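Local structure of arginyl-trna synthetase (Thermus thermophilus, 1IQ0) at residues A[112-120]-A[177-185]. The protein probably attaches L-arginine to tRNA(Arg) at the expense of ATP, as a monomeric class I aminoacyl-tRNA synthetase. Sequence-based numbering, arbitrary orientation.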
loop_
_atom_site.group_PDB
_atom_site.type_symbol
_atom_site.label_atom_id
_atom_site.label_comp_id
_atom_site.label_asym_id
_atom_site.label_seq_id
_atom_site.Cartn_x
_atom_site.Cartn_y
_atom_site.Cartn_z
ATOM N N VAL A 112 -11.624 -0.574 -10.952
ATOM C CA VAL A 112 -11.622 0.089 -12.251
ATOM C C VAL A 112 -12.908 -0.213 -12.999
ATOM O O VAL A 112 -13.586 -1.200 -12.705
ATOM C CB VAL A 112 -10.436 -0.389 -13.124
ATOM C CG1 VAL A 112 -9.117 -0.125 -12.401
ATOM C CG2 VAL A 112 -10.578 -1.870 -13.425
ATOM N N ASN A 113 -13.256 0.646 -13.954
ATOM C CA ASN A 113 -14.447 0.408 -14.745
ATOM C C ASN A 113 -14.270 -0.952 -15.407
ATOM O O ASN A 113 -13.237 -1.222 -16.021
ATOM C CB ASN A 113 -14.623 1.504 -15.798
ATOM C CG ASN A 113 -15.149 2.795 -15.201
ATOM O OD1 ASN A 113 -16.063 2.777 -14.384
ATOM N ND2 ASN A 113 -14.582 3.919 -15.614
ATOM N N PRO A 114 -15.264 -1.842 -15.262
ATOM C CA PRO A 114 -15.164 -3.174 -15.869
ATOM C C PRO A 114 -15.596 -3.152 -17.333
ATOM O O PRO A 114 -16.527 -3.850 -17.714
ATOM C CB PRO A 114 -16.090 -4.013 -14.997
ATOM C CG PRO A 114 -17.192 -3.026 -14.657
ATOM C CD PRO A 114 -16.428 -1.745 -14.360
ATOM N N ASN A 115 -14.899 -2.372 -18.152
ATOM C CA ASN A 115 -15.275 -2.234 -19.553
ATOM C C ASN A 115 -14.151 -2.448 -20.570
ATOM O O ASN A 115 -14.389 -2.386 -21.773
ATOM C CB ASN A 115 -15.892 -0.848 -19.757
ATOM C CG ASN A 115 -14.869 0.260 -19.628
ATOM O OD1 ASN A 115 -13.977 0.198 -18.774
ATOM N ND2 ASN A 115 -14.991 1.285 -20.471
ATOM N N LYS A 116 -12.934 -2.697 -20.091
ATOM C CA LYS A 116 -11.774 -2.923 -20.964
ATOM C C LYS A 116 -10.542 -3.277 -20.124
ATOM O O LYS A 116 -10.595 -3.223 -18.896
ATOM C CB LYS A 116 -11.494 -1.680 -21.824
ATOM C CG LYS A 116 -11.098 -0.420 -21.052
ATOM C CD LYS A 116 -11.128 0.789 -21.985
ATOM C CE LYS A 116 -10.169 1.894 -21.554
ATOM N NZ LYS A 116 -10.460 2.443 -20.215
ATOM N N GLU A 117 -9.439 -3.634 -20.783
ATOM C CA GLU A 117 -8.214 -4.025 -20.076
ATOM C C GLU A 117 -7.628 -2.901 -19.231
ATOM O O GLU A 117 -7.779 -1.730 -19.554
ATOM C CB GLU A 117 -7.148 -4.525 -21.069
ATOM C CG GLU A 117 -6.489 -3.429 -21.904
ATOM C CD GLU A 117 -7.364 -2.927 -23.048
ATOM O OE1 GLU A 117 -6.990 -1.911 -23.673
ATOM O OE2 GLU A 117 -8.417 -3.543 -23.328
ATOM N N LEU A 118 -6.948 -3.262 -18.150
ATOM C CA LEU A 118 -6.331 -2.270 -17.269
ATOM C C LEU A 118 -5.171 -1.572 -17.975
ATOM O O LEU A 118 -4.511 -2.163 -18.828
ATOM C CB LEU A 118 -5.799 -2.929 -15.995
ATOM C CG LEU A 118 -6.610 -3.996 -15.252
ATOM C CD1 LEU A 118 -6.125 -4.009 -13.810
ATOM C CD2 LEU A 118 -8.103 -3.720 -15.291
ATOM N N HIS A 119 -4.933 -0.314 -17.619
ATOM C CA HIS A 119 -3.850 0.462 -18.204
ATOM C C HIS A 119 -2.851 0.880 -17.117
ATOM O O HIS A 119 -3.128 0.733 -15.928
ATOM C CB HIS A 119 -4.412 1.683 -18.947
ATOM C CG HIS A 119 -5.104 2.675 -18.065
ATOM N ND1 HIS A 119 -6.296 3.275 -18.417
ATOM C CD2 HIS A 119 -4.763 3.196 -16.862
ATOM C CE1 HIS A 119 -6.660 4.119 -17.467
ATOM N NE2 HIS A 119 -5.746 4.090 -16.511
ATOM N N VAL A 120 -1.700 1.407 -17.526
ATOM C CA VAL A 120 -0.650 1.795 -16.585
ATOM C C VAL A 120 -1.102 2.630 -15.396
ATOM O O VAL A 120 -0.554 2.493 -14.303
ATOM C CB VAL A 120 0.499 2.547 -17.297
ATOM C CG1 VAL A 120 1.093 1.668 -18.384
ATOM C CG2 VAL A 120 -0.010 3.850 -17.877
ATOM N N ASP A 177 -10.995 -9.017 -21.996
ATOM C CA ASP A 177 -11.101 -7.587 -21.771
ATOM C C ASP A 177 -10.376 -6.767 -22.825
ATOM O O ASP A 177 -10.658 -5.575 -22.987
ATOM C CB ASP A 177 -10.673 -7.207 -20.337
ATOM C CG ASP A 177 -9.259 -7.636 -19.991
ATOM O OD1 ASP A 177 -8.750 -8.618 -20.577
ATOM O OD2 ASP A 177 -8.672 -6.989 -19.097
ATOM N N HIS A 178 -9.454 -7.397 -23.551
ATOM C CA HIS A 178 -8.749 -6.705 -24.630
ATOM C C HIS A 178 -9.704 -6.637 -25.824
ATOM O O HIS A 178 -9.733 -5.657 -26.561
ATOM C CB HIS A 178 -7.468 -7.445 -25.031
ATOM C CG HIS A 178 -6.296 -7.120 -24.159
ATOM N ND1 HIS A 178 -6.107 -7.691 -22.919
ATOM C CD2 HIS A 178 -5.276 -6.246 -24.330
ATOM C CE1 HIS A 178 -5.023 -7.183 -22.364
ATOM N NE2 HIS A 178 -4.500 -6.303 -23.199
ATOM N N PHE A 179 -10.476 -7.703 -25.997
ATOM C CA PHE A 179 -11.479 -7.793 -27.052
ATOM C C PHE A 179 -12.517 -6.684 -26.803
ATOM O O PHE A 179 -12.899 -5.956 -27.723
ATOM C CB PHE A 179 -12.135 -9.180 -26.991
ATOM C CG PHE A 179 -13.406 -9.299 -27.778
ATOM C CD1 PHE A 179 -13.417 -9.098 -29.156
ATOM C CD2 PHE A 179 -14.593 -9.651 -27.142
ATOM C CE1 PHE A 179 -14.589 -9.247 -29.888
ATOM C CE2 PHE A 179 -15.774 -9.804 -27.864
ATOM C CZ PHE A 179 -15.773 -9.601 -29.245
ATOM N N ALA A 180 -12.944 -6.542 -25.547
ATOM C CA ALA A 180 -13.919 -5.511 -25.182
ATOM C C ALA A 180 -13.322 -4.127 -25.395
ATOM O O ALA A 180 -13.992 -3.220 -25.892
ATOM C CB ALA A 180 -14.343 -5.673 -23.721
ATOM N N GLY A 181 -12.055 -3.965 -25.019
ATOM C CA GLY A 181 -11.400 -2.678 -25.177
ATOM C C GLY A 181 -11.313 -2.242 -26.631
ATOM O O GLY A 181 -11.420 -1.055 -26.945
ATOM N N ARG A 182 -11.108 -3.200 -27.526
ATOM C CA ARG A 182 -11.017 -2.891 -28.950
ATOM C C ARG A 182 -12.363 -2.304 -29.413
ATOM O O ARG A 182 -12.407 -1.293 -30.120
ATOM C CB ARG A 182 -10.661 -4.163 -29.733
ATOM C CG ARG A 182 -9.436 -4.005 -30.628
ATOM C CD ARG A 182 -8.543 -5.256 -30.675
ATOM N NE ARG A 182 -9.287 -6.506 -30.801
ATOM C CZ ARG A 182 -10.193 -6.761 -31.741
ATOM N NH1 ARG A 182 -10.487 -5.846 -32.661
ATOM N NH2 ARG A 182 -10.806 -7.939 -31.762
ATOM N N ALA A 183 -13.453 -2.930 -28.986
ATOM C CA ALA A 183 -14.788 -2.461 -29.332
ATOM C C ALA A 183 -14.981 -1.054 -28.766
ATOM O O ALA A 183 -15.478 -0.163 -29.451
ATOM C CB ALA A 183 -15.840 -3.406 -28.762
ATOM N N TYR A 184 -14.576 -0.850 -27.515
ATOM C CA TYR A 184 -14.718 0.462 -26.902
ATOM C C TYR A 184 -13.955 1.488 -27.733
ATOM O O TYR A 184 -14.464 2.572 -28.013
ATOM C CB TYR A 184 -14.166 0.453 -25.472
ATOM C CG TYR A 184 -14.242 1.794 -24.766
ATOM C CD1 TYR A 184 -15.395 2.183 -24.088
ATOM C CD2 TYR A 184 -13.157 2.674 -24.776
ATOM C CE1 TYR A 184 -15.467 3.411 -23.430
ATOM C CE2 TYR A 184 -13.221 3.910 -24.122
ATOM C CZ TYR A 184 -14.383 4.264 -23.451
ATOM O OH TYR A 184 -14.466 5.474 -22.806
ATOM N N VAL A 185 -12.732 1.147 -28.123
ATOM C CA VAL A 185 -11.917 2.060 -28.920
ATOM C C VAL A 185 -12.538 2.356 -30.285
ATOM O O VAL A 185 -12.472 3.489 -30.756
ATOM C CB VAL A 185 -10.476 1.513 -29.134
ATOM C CG1 VAL A 185 -9.738 2.363 -30.183
ATOM C CG2 VAL A 185 -9.707 1.544 -27.814
HETATM O O HOH W 1 -8.085 -3.708 -26.359
HETATM O O HOH W 2 -6.297 -6.385 -18.043
#
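E117 lies over one face of the H178 imidazole, its CB above the middle of the ring and 3.7 Å from the centroid, a CH-pi contact. The E117 chain bends at CB-CG (chi2 -77°), turning its carboxylate nearly parallel to the ring, the planes 16° apart, and OE2 back to the helix. There a water donates to both E117 OE2 and H178 O. With an alanine in place of H178, CB and CG of E117 would probably lose the flat surface beneath them, setting the carboxylate freer to turn. Alongside, K116 CB packs 3.5 Å from G181 CA, and with no CB at G181, E117 OE2 comes close to the helix backbone. At the far end of the contact N115 ND2 meets Y184 CE1 at 3.7 Å, amide and ring planes 82° apart, while K116 CD approaches Y184 CD2 at 3.9 Å. Residues 112-120 probably form most of the HIGH region, the class I signature of the Rossmann-type catalytic domain, here following strand 104-108; helix 176-189 flanks this loop. A second water accepts a hydrogen bond from L118 N and donates one to D177 OD2. Farther out, K175 forms a salt bridge with D177 OD1, Q155 OE1 is hydrogen-bonded to Y184 OH, and Q223 NE2 holds the carbonyls of N113 and K116.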